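Local coordinates for protein PEPTIDE N-myristoyltransferase (Saccharomyces cerevisiae, PDB 1IIC) that transfers myristate from myristoyl-CoA to the N-terminal glycine of target proteins and peptides, as a member of the N-myristoyltransferase family, at residues R185-L196 against K356-T367. Numbering follows the deposited sequence.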
ATOM      1  N   ARG A 185      -1.622   5.291  10.980  1.00 19.19           N
ATOM      2  CA  ARG A 185      -0.672   6.385  10.909  1.00 19.26           C
ATOM      3  C   ARG A 185       0.589   5.897  10.217  1.00 20.13           C
ATOM      4  O   ARG A 185       0.928   4.716  10.302  1.00 20.39           O
ATOM      5  CB  ARG A 185      -0.328   6.882  12.311  1.00 18.14           C
ATOM      6  CG  ARG A 185       0.504   8.149  12.325  1.00 16.10           C
ATOM      7  CD  ARG A 185       0.766   8.614  13.743  1.00 13.43           C
ATOM      8  NE  ARG A 185       1.412   9.920  13.765  1.00 16.10           N
ATOM      9  CZ  ARG A 185       1.656  10.615  14.873  1.00 16.75           C
ATOM     10  NH1 ARG A 185       1.311  10.126  16.059  1.00 16.95           N
ATOM     11  NH2 ARG A 185       2.233  11.804  14.790  1.00 15.20           N
ATOM     12  N   TYR A 186       1.256   6.801   9.501  1.00 20.04           N
ATOM     13  CA  TYR A 186       2.508   6.477   8.830  1.00 20.49           C
ATOM     14  C   TYR A 186       3.633   6.716   9.823  1.00 19.96           C
ATOM     15  O   TYR A 186       3.530   7.604  10.678  1.00 19.85           O
ATOM     16  CB  TYR A 186       2.781   7.406   7.639  1.00 20.96           C
ATOM     17  CG  TYR A 186       1.880   7.244   6.447  1.00 21.30           C
ATOM     18  CD1 TYR A 186       0.808   8.108   6.242  1.00 22.74           C
ATOM     19  CD2 TYR A 186       2.127   6.256   5.495  1.00 21.77           C
ATOM     20  CE1 TYR A 186       0.000   8.003   5.109  1.00 23.92           C
ATOM     21  CE2 TYR A 186       1.334   6.137   4.364  1.00 23.26           C
ATOM     22  CZ  TYR A 186       0.271   7.018   4.173  1.00 25.04           C
ATOM     23  OH  TYR A 186      -0.506   6.929   3.037  1.00 27.68           O
ATOM     24  N   THR A 187       4.696   5.928   9.701  1.00 18.84           N
ATOM     25  CA  THR A 187       5.883   6.077  10.539  1.00 18.59           C
ATOM     26  C   THR A 187       7.080   5.949   9.598  1.00 17.57           C
ATOM     27  O   THR A 187       6.967   5.343   8.536  1.00 15.14           O
ATOM     28  CB  THR A 187       5.964   5.007  11.640  1.00 16.62           C
ATOM     29  OG1 THR A 187       6.131   3.719  11.053  1.00 15.90           O
ATOM     30  CG2 THR A 187       4.710   5.035  12.479  1.00 17.33           C
ATOM     31  N   HIS A 188       8.213   6.532   9.973  1.00 18.58           N
ATOM     32  CA  HIS A 188       9.405   6.502   9.122  1.00 19.17           C
ATOM     33  C   HIS A 188      10.656   6.157   9.913  1.00 19.55           C
ATOM     34  O   HIS A 188      10.980   6.829  10.903  1.00 19.59           O
ATOM     35  CB  HIS A 188       9.607   7.872   8.461  1.00 18.84           C
ATOM     36  CG  HIS A 188       8.354   8.448   7.881  1.00 20.95           C
ATOM     37  ND1 HIS A 188       7.811   8.003   6.694  1.00 21.32           N
ATOM     38  CD2 HIS A 188       7.491   9.370   8.371  1.00 21.01           C
ATOM     39  CE1 HIS A 188       6.661   8.622   6.481  1.00 22.24           C
ATOM     40  NE2 HIS A 188       6.444   9.455   7.483  1.00 22.62           N
ATOM     41  N   ARG A 189      11.356   5.117   9.468  1.00 18.81           N
ATOM     42  CA  ARG A 189      12.590   4.689  10.110  1.00 18.88           C
ATOM     43  C   ARG A 189      13.758   5.206   9.281  1.00 19.04           C
ATOM     44  O   ARG A 189      13.985   4.747   8.160  1.00 19.41           O
ATOM     45  CB  ARG A 189      12.667   3.162  10.175  1.00 20.45           C
ATOM     46  CG  ARG A 189      13.495   2.608  11.333  1.00 20.26           C
ATOM     47  CD  ARG A 189      14.967   2.965  11.265  1.00 20.89           C
ATOM     48  NE  ARG A 189      15.695   2.344  12.375  1.00 22.26           N
ATOM     49  CZ  ARG A 189      16.999   2.489  12.609  1.00 22.65           C
ATOM     50  NH1 ARG A 189      17.751   3.237  11.814  1.00 21.88           N
ATOM     51  NH2 ARG A 189      17.553   1.889  13.653  1.00 23.24           N
ATOM     52  N   PRO A 190      14.505   6.177   9.816  1.00 19.49           N
ATOM     53  CA  PRO A 190      15.660   6.759   9.118  1.00 20.74           C
ATOM     54  C   PRO A 190      16.752   5.712   8.959  1.00 19.77           C
ATOM     55  O   PRO A 190      17.214   5.140   9.941  1.00 19.68           O
ATOM     56  CB  PRO A 190      16.106   7.888  10.050  1.00 21.15           C
ATOM     57  CG  PRO A 190      14.858   8.215  10.836  1.00 22.02           C
ATOM     58  CD  PRO A 190      14.273   6.853  11.101  1.00 19.96           C
ATOM     59  N   LEU A 191      17.151   5.453   7.720  1.00 20.10           N
ATOM     60  CA  LEU A 191      18.194   4.476   7.443  1.00 20.76           C
ATOM     61  C   LEU A 191      19.466   5.249   7.109  1.00 22.20           C
ATOM     62  O   LEU A 191      20.573   4.862   7.483  1.00 22.75           O
ATOM     63  CB  LEU A 191      17.775   3.588   6.262  1.00 18.38           C
ATOM     64  CG  LEU A 191      16.484   2.788   6.470  1.00 18.46           C
ATOM     65  CD1 LEU A 191      16.117   2.012   5.214  1.00 13.75           C
ATOM     66  CD2 LEU A 191      16.672   1.829   7.657  1.00 16.52           C
ATOM     67  N   ASN A 192      19.289   6.351   6.394  1.00 24.59           N
ATOM     68  CA  ASN A 192      20.394   7.212   6.015  1.00 25.60           C
ATOM     69  C   ASN A 192      20.070   8.597   6.578  1.00 25.42           C
ATOM     70  O   ASN A 192      19.679   9.499   5.837  1.00 24.54           O
ATOM     71  CB  ASN A 192      20.485   7.279   4.497  1.00 29.09           C
ATOM     72  CG  ASN A 192      21.807   7.821   4.025  1.00 32.94           C
ATOM     73  OD1 ASN A 192      22.332   8.781   4.589  1.00 35.71           O
ATOM     74  ND2 ASN A 192      22.359   7.209   2.982  1.00 35.19           N
ATOM     75  N   TRP A 193      20.234   8.772   7.887  1.00 25.95           N
ATOM     76  CA  TRP A 193      19.897  10.055   8.506  1.00 25.49           C
ATOM     77  C   TRP A 193      20.528  11.272   7.858  1.00 25.49           C
ATOM     78  O   TRP A 193      19.823  12.190   7.440  1.00 25.99           O
ATOM     79  CB  TRP A 193      20.253  10.086   9.995  1.00 25.71           C
ATOM     80  CG  TRP A 193      19.647  11.291  10.674  1.00 26.09           C
ATOM     81  CD1 TRP A 193      18.391  11.381  11.202  1.00 25.84           C
ATOM     82  CD2 TRP A 193      20.226  12.600  10.800  1.00 25.82           C
ATOM     83  NE1 TRP A 193      18.149  12.658  11.642  1.00 25.06           N
ATOM     84  CE2 TRP A 193      19.257  13.428  11.409  1.00 25.84           C
ATOM     85  CE3 TRP A 193      21.468  13.154  10.453  1.00 27.10           C
ATOM     86  CZ2 TRP A 193      19.489  14.784  11.685  1.00 25.63           C
ATOM     87  CZ3 TRP A 193      21.699  14.509  10.727  1.00 25.25           C
ATOM     88  CH2 TRP A 193      20.713  15.304  11.337  1.00 26.02           C
ATOM     89  N   LYS A 194      21.854  11.293   7.789  1.00 25.75           N
ATOM     90  CA  LYS A 194      22.556  12.434   7.219  1.00 25.37           C
ATOM     91  C   LYS A 194      21.947  12.921   5.907  1.00 23.95           C
ATOM     92  O   LYS A 194      21.739  14.112   5.731  1.00 23.87           O
ATOM     93  CB  LYS A 194      24.038  12.109   7.033  1.00 27.34           C
ATOM     94  CG  LYS A 194      24.891  13.339   6.750  1.00 30.49           C
ATOM     95  CD  LYS A 194      26.379  13.005   6.711  1.00 32.37           C
ATOM     96  CE  LYS A 194      27.210  14.254   6.458  1.00 33.71           C
ATOM     97  NZ  LYS A 194      26.980  15.282   7.512  1.00 36.90           N
ATOM     98  N   LYS A 195      21.651  12.003   4.991  1.00 23.78           N
ATOM     99  CA  LYS A 195      21.057  12.382   3.709  1.00 23.07           C
ATOM    100  C   LYS A 195      19.615  12.864   3.850  1.00 24.16           C
ATOM    101  O   LYS A 195      19.210  13.803   3.170  1.00 24.22           O
ATOM    102  CB  LYS A 195      21.105  11.211   2.724  1.00 21.46           C
ATOM    103  CG  LYS A 195      20.403  11.469   1.395  1.00 19.44           C
ATOM    104  CD  LYS A 195      20.481  10.248   0.483  1.00 17.27           C
ATOM    105  CE  LYS A 195      19.784  10.484  -0.843  1.00 17.48           C
ATOM    106  NZ  LYS A 195      19.832   9.288  -1.762  1.00 18.11           N
ATOM    107  N   LEU A 196      18.831  12.215   4.707  1.00 24.35           N
ATOM    108  CA  LEU A 196      17.444  12.635   4.906  1.00 25.57           C
ATOM    109  C   LEU A 196      17.421  14.082   5.391  1.00 26.54           C
ATOM    110  O   LEU A 196      16.594  14.890   4.961  1.00 26.15           O
ATOM    111  CB  LEU A 196      16.749  11.751   5.949  1.00 24.59           C
ATOM    112  CG  LEU A 196      16.386  10.330   5.515  1.00 26.22           C
ATOM    113  CD1 LEU A 196      15.827   9.551   6.708  1.00 26.11           C
ATOM    114  CD2 LEU A 196      15.357  10.388   4.385  1.00 24.25           C
ATOM    115  N   LYS A 356      18.401  -0.893   4.058  1.00 20.07           N
ATOM    116  CA  LYS A 356      19.485   0.073   4.018  1.00 20.66           C
ATOM    117  C   LYS A 356      20.586  -0.415   3.081  1.00 20.54           C
ATOM    118  O   LYS A 356      21.119   0.366   2.289  1.00 19.89           O
ATOM    119  CB  LYS A 356      20.087   0.325   5.398  1.00 21.87           C
ATOM    120  CG  LYS A 356      21.253   1.304   5.297  1.00 23.92           C
ATOM    121  CD  LYS A 356      21.881   1.643   6.616  1.00 26.85           C
ATOM    122  CE  LYS A 356      23.040   2.606   6.377  1.00 29.35           C
ATOM    123  NZ  LYS A 356      22.595   3.749   5.521  1.00 30.37           N
ATOM    124  N   ASN A 357      20.921  -1.704   3.173  1.00 20.38           N
ATOM    125  CA  ASN A 357      21.947  -2.277   2.312  1.00 20.82           C
ATOM    126  C   ASN A 357      21.488  -2.251   0.859  1.00 20.58           C
ATOM    127  O   ASN A 357      22.304  -2.341  -0.055  1.00 18.99           O
ATOM    128  CB  ASN A 357      22.272  -3.723   2.706  1.00 21.42           C
ATOM    129  CG  ASN A 357      22.908  -3.828   4.069  1.00 21.30           C
ATOM    130  OD1 ASN A 357      23.358  -2.831   4.645  1.00 20.17           O
ATOM    131  ND2 ASN A 357      22.955  -5.045   4.600  1.00 21.42           N
ATOM    132  N   ALA A 358      20.182  -2.142   0.645  1.00 19.91           N
ATOM    133  CA  ALA A 358      19.658  -2.080  -0.717  1.00 20.60           C
ATOM    134  C   ALA A 358      19.586  -0.616  -1.149  1.00 20.53           C
ATOM    135  O   ALA A 358      19.000  -0.282  -2.175  1.00 20.93           O
ATOM    136  CB  ALA A 358      18.288  -2.720  -0.784  1.00 21.92           C
ATOM    137  N   ASN A 359      20.196   0.251  -0.348  1.00 20.65           N
ATOM    138  CA  ASN A 359      20.238   1.678  -0.621  1.00 22.44           C
ATOM    139  C   ASN A 359      18.916   2.430  -0.404  1.00 22.54           C
ATOM    140  O   ASN A 359      18.638   3.420  -1.081  1.00 22.26           O
ATOM    141  CB  ASN A 359      20.772   1.937  -2.042  1.00 24.54           C
ATOM    142  CG  ASN A 359      22.185   1.383  -2.252  1.00 27.49           C
ATOM    143  OD1 ASN A 359      23.101   1.653  -1.463  1.00 27.10           O
ATOM    144  ND2 ASN A 359      22.364   0.608  -3.323  1.00 25.85           N
ATOM    145  N   MET A 360      18.095   1.953   0.525  1.00 22.33           N
ATOM    146  CA  MET A 360      16.862   2.657   0.860  1.00 23.62           C
ATOM    147  C   MET A 360      17.383   3.693   1.869  1.00 22.29           C
ATOM    148  O   MET A 360      18.261   3.374   2.679  1.00 20.81           O
ATOM    149  CB  MET A 360      15.850   1.724   1.551  1.00 24.87           C
ATOM    150  CG  MET A 360      15.309   0.578   0.689  1.00 27.35           C
ATOM    151  SD  MET A 360      14.457   1.164  -0.785  1.00 31.63           S
ATOM    152  CE  MET A 360      15.841   1.237  -1.956  1.00 30.31           C
ATOM    153  N   ASP A 361      16.850   4.911   1.829  1.00 21.13           N
ATOM    154  CA  ASP A 361      17.304   5.973   2.727  1.00 19.51           C
ATOM    155  C   ASP A 361      16.442   6.152   3.958  1.00 19.84           C
ATOM    156  O   ASP A 361      16.893   6.702   4.958  1.00 19.91           O
ATOM    157  CB  ASP A 361      17.385   7.296   1.963  1.00 19.34           C
ATOM    158  CG  ASP A 361      18.551   7.334   1.004  1.00 21.06           C
ATOM    159  OD1 ASP A 361      18.373   7.792  -0.148  1.00 21.74           O
ATOM    160  OD2 ASP A 361      19.654   6.904   1.406  1.00 22.31           O
ATOM    161  N   VAL A 362      15.198   5.694   3.871  1.00 20.61           N
ATOM    162  CA  VAL A 362      14.237   5.782   4.965  1.00 20.06           C
ATOM    163  C   VAL A 362      13.314   4.579   4.759  1.00 21.14           C
ATOM    164  O   VAL A 362      13.134   4.118   3.628  1.00 21.29           O
ATOM    165  CB  VAL A 362      13.445   7.122   4.910  1.00 20.03           C
ATOM    166  CG1 VAL A 362      12.763   7.269   3.573  1.00 18.52           C
ATOM    167  CG2 VAL A 362      12.436   7.188   6.035  1.00 19.26           C
ATOM    168  N   PHE A 363      12.763   4.051   5.846  1.00 20.07           N
ATOM    169  CA  PHE A 363      11.901   2.868   5.782  1.00 17.77           C
ATOM    170  C   PHE A 363      10.495   3.264   6.268  1.00 17.15           C
ATOM    171  O   PHE A 363      10.329   3.779   7.370  1.00 15.68           O
ATOM    172  CB  PHE A 363      12.538   1.788   6.665  1.00 18.45           C
ATOM    173  CG  PHE A 363      12.112   0.380   6.349  1.00 18.93           C
ATOM    174  CD1 PHE A 363      11.858  -0.025   5.044  1.00 21.44           C
ATOM    175  CD2 PHE A 363      12.023  -0.562   7.365  1.00 19.61           C
ATOM    176  CE1 PHE A 363      11.518  -1.353   4.756  1.00 21.39           C
ATOM    177  CE2 PHE A 363      11.686  -1.887   7.091  1.00 20.84           C
ATOM    178  CZ  PHE A 363      11.433  -2.285   5.784  1.00 19.69           C
ATOM    179  N   ASN A 364       9.487   3.036   5.435  1.00 15.95           N
ATOM    180  CA  ASN A 364       8.126   3.415   5.773  1.00 16.04           C
ATOM    181  C   ASN A 364       7.262   2.270   6.241  1.00 16.50           C
ATOM    182  O   ASN A 364       7.314   1.174   5.697  1.00 17.78           O
ATOM    183  CB  ASN A 364       7.450   4.062   4.567  1.00 15.72           C
ATOM    184  CG  ASN A 364       8.004   5.433   4.246  1.00 18.80           C
ATOM    185  OD1 ASN A 364       7.831   5.930   3.137  1.00 20.74           O
ATOM    186  ND2 ASN A 364       8.658   6.059   5.219  1.00 20.13           N
ATOM    187  N   ALA A 365       6.440   2.532   7.243  1.00 16.63           N
ATOM    188  CA  ALA A 365       5.547   1.503   7.746  1.00 16.73           C
ATOM    189  C   ALA A 365       4.356   2.142   8.416  1.00 15.49           C
ATOM    190  O   ALA A 365       4.470   3.195   9.050  1.00 15.12           O
ATOM    191  CB  ALA A 365       6.275   0.598   8.730  1.00 17.38           C
ATOM    192  N   LEU A 366       3.210   1.497   8.252  1.00 14.54           N
ATOM    193  CA  LEU A 366       1.969   1.952   8.846  1.00 14.20           C
ATOM    194  C   LEU A 366       1.786   1.218  10.166  1.00 15.45           C
ATOM    195  O   LEU A 366       2.546   0.300  10.482  1.00 15.70           O
ATOM    196  CB  LEU A 366       0.809   1.640   7.905  1.00 15.88           C
ATOM    197  CG  LEU A 366       0.708   2.472   6.622  1.00 16.48           C
ATOM    198  CD1 LEU A 366      -0.075   1.695   5.557  1.00 17.72           C
ATOM    199  CD2 LEU A 366       0.025   3.806   6.933  1.00 14.33           C
ATOM    200  N   THR A 367       0.790   1.636  10.940  1.00 16.54           N
ATOM    201  CA  THR A 367       0.485   1.004  12.216  1.00 15.76           C
ATOM    202  C   THR A 367      -0.518  -0.136  12.012  1.00 16.17           C
ATOM    203  O   THR A 367      -1.217  -0.531  12.936  1.00 16.21           O
ATOM    204  CB  THR A 367      -0.129   2.010  13.200  1.00 16.23           C
ATOM    205  OG1 THR A 367      -1.306   2.581  12.611  1.00 16.97           O
ATOM    206  CG2 THR A 367       0.867   3.115  13.542  1.00 12.85           C
TER
HETATM  207  O   HOH W   1      20.811   4.476   2.742  1.00 36.73           O
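L191 is the main bump here: as strand 185-190 ends, its CD1 drops into a hollow formed by M360 and F363, 3.7 Å from M360 CB and 3.9 Å from F363 CB. From across the strand end, L196 sends CD2 to V362 CB (3.8 Å), the two side chains crossing nearly at right angles. Between these leucines sits the carbonyl of D361, whose O takes the N-H groups of both L191 and N192 from the same face. K356 runs out straight and then bends at its last torsion (chi4 50°), bringing NZ over the carbonyl plane of L191, 3.0 Å from O. K195, fully extended, lays NZ on the syn side of D361 OD1 at 2.6 Å; an alanine here would probably leave that carboxylate without its cationic mate and open a gap beside it. Farther along the antiparallel ladder, L366 CD2 rests over one face of the Y186 ring, 3.8 Å from its centroid, and T187 grips A365 O with both N and OG1. Strand 381-392 flanks strand 182-190 on its other edge, while strand 311-322 runs parallel to 362-366, with G313 N also bonding D361 OD1 and helix 210-217 packing on W193.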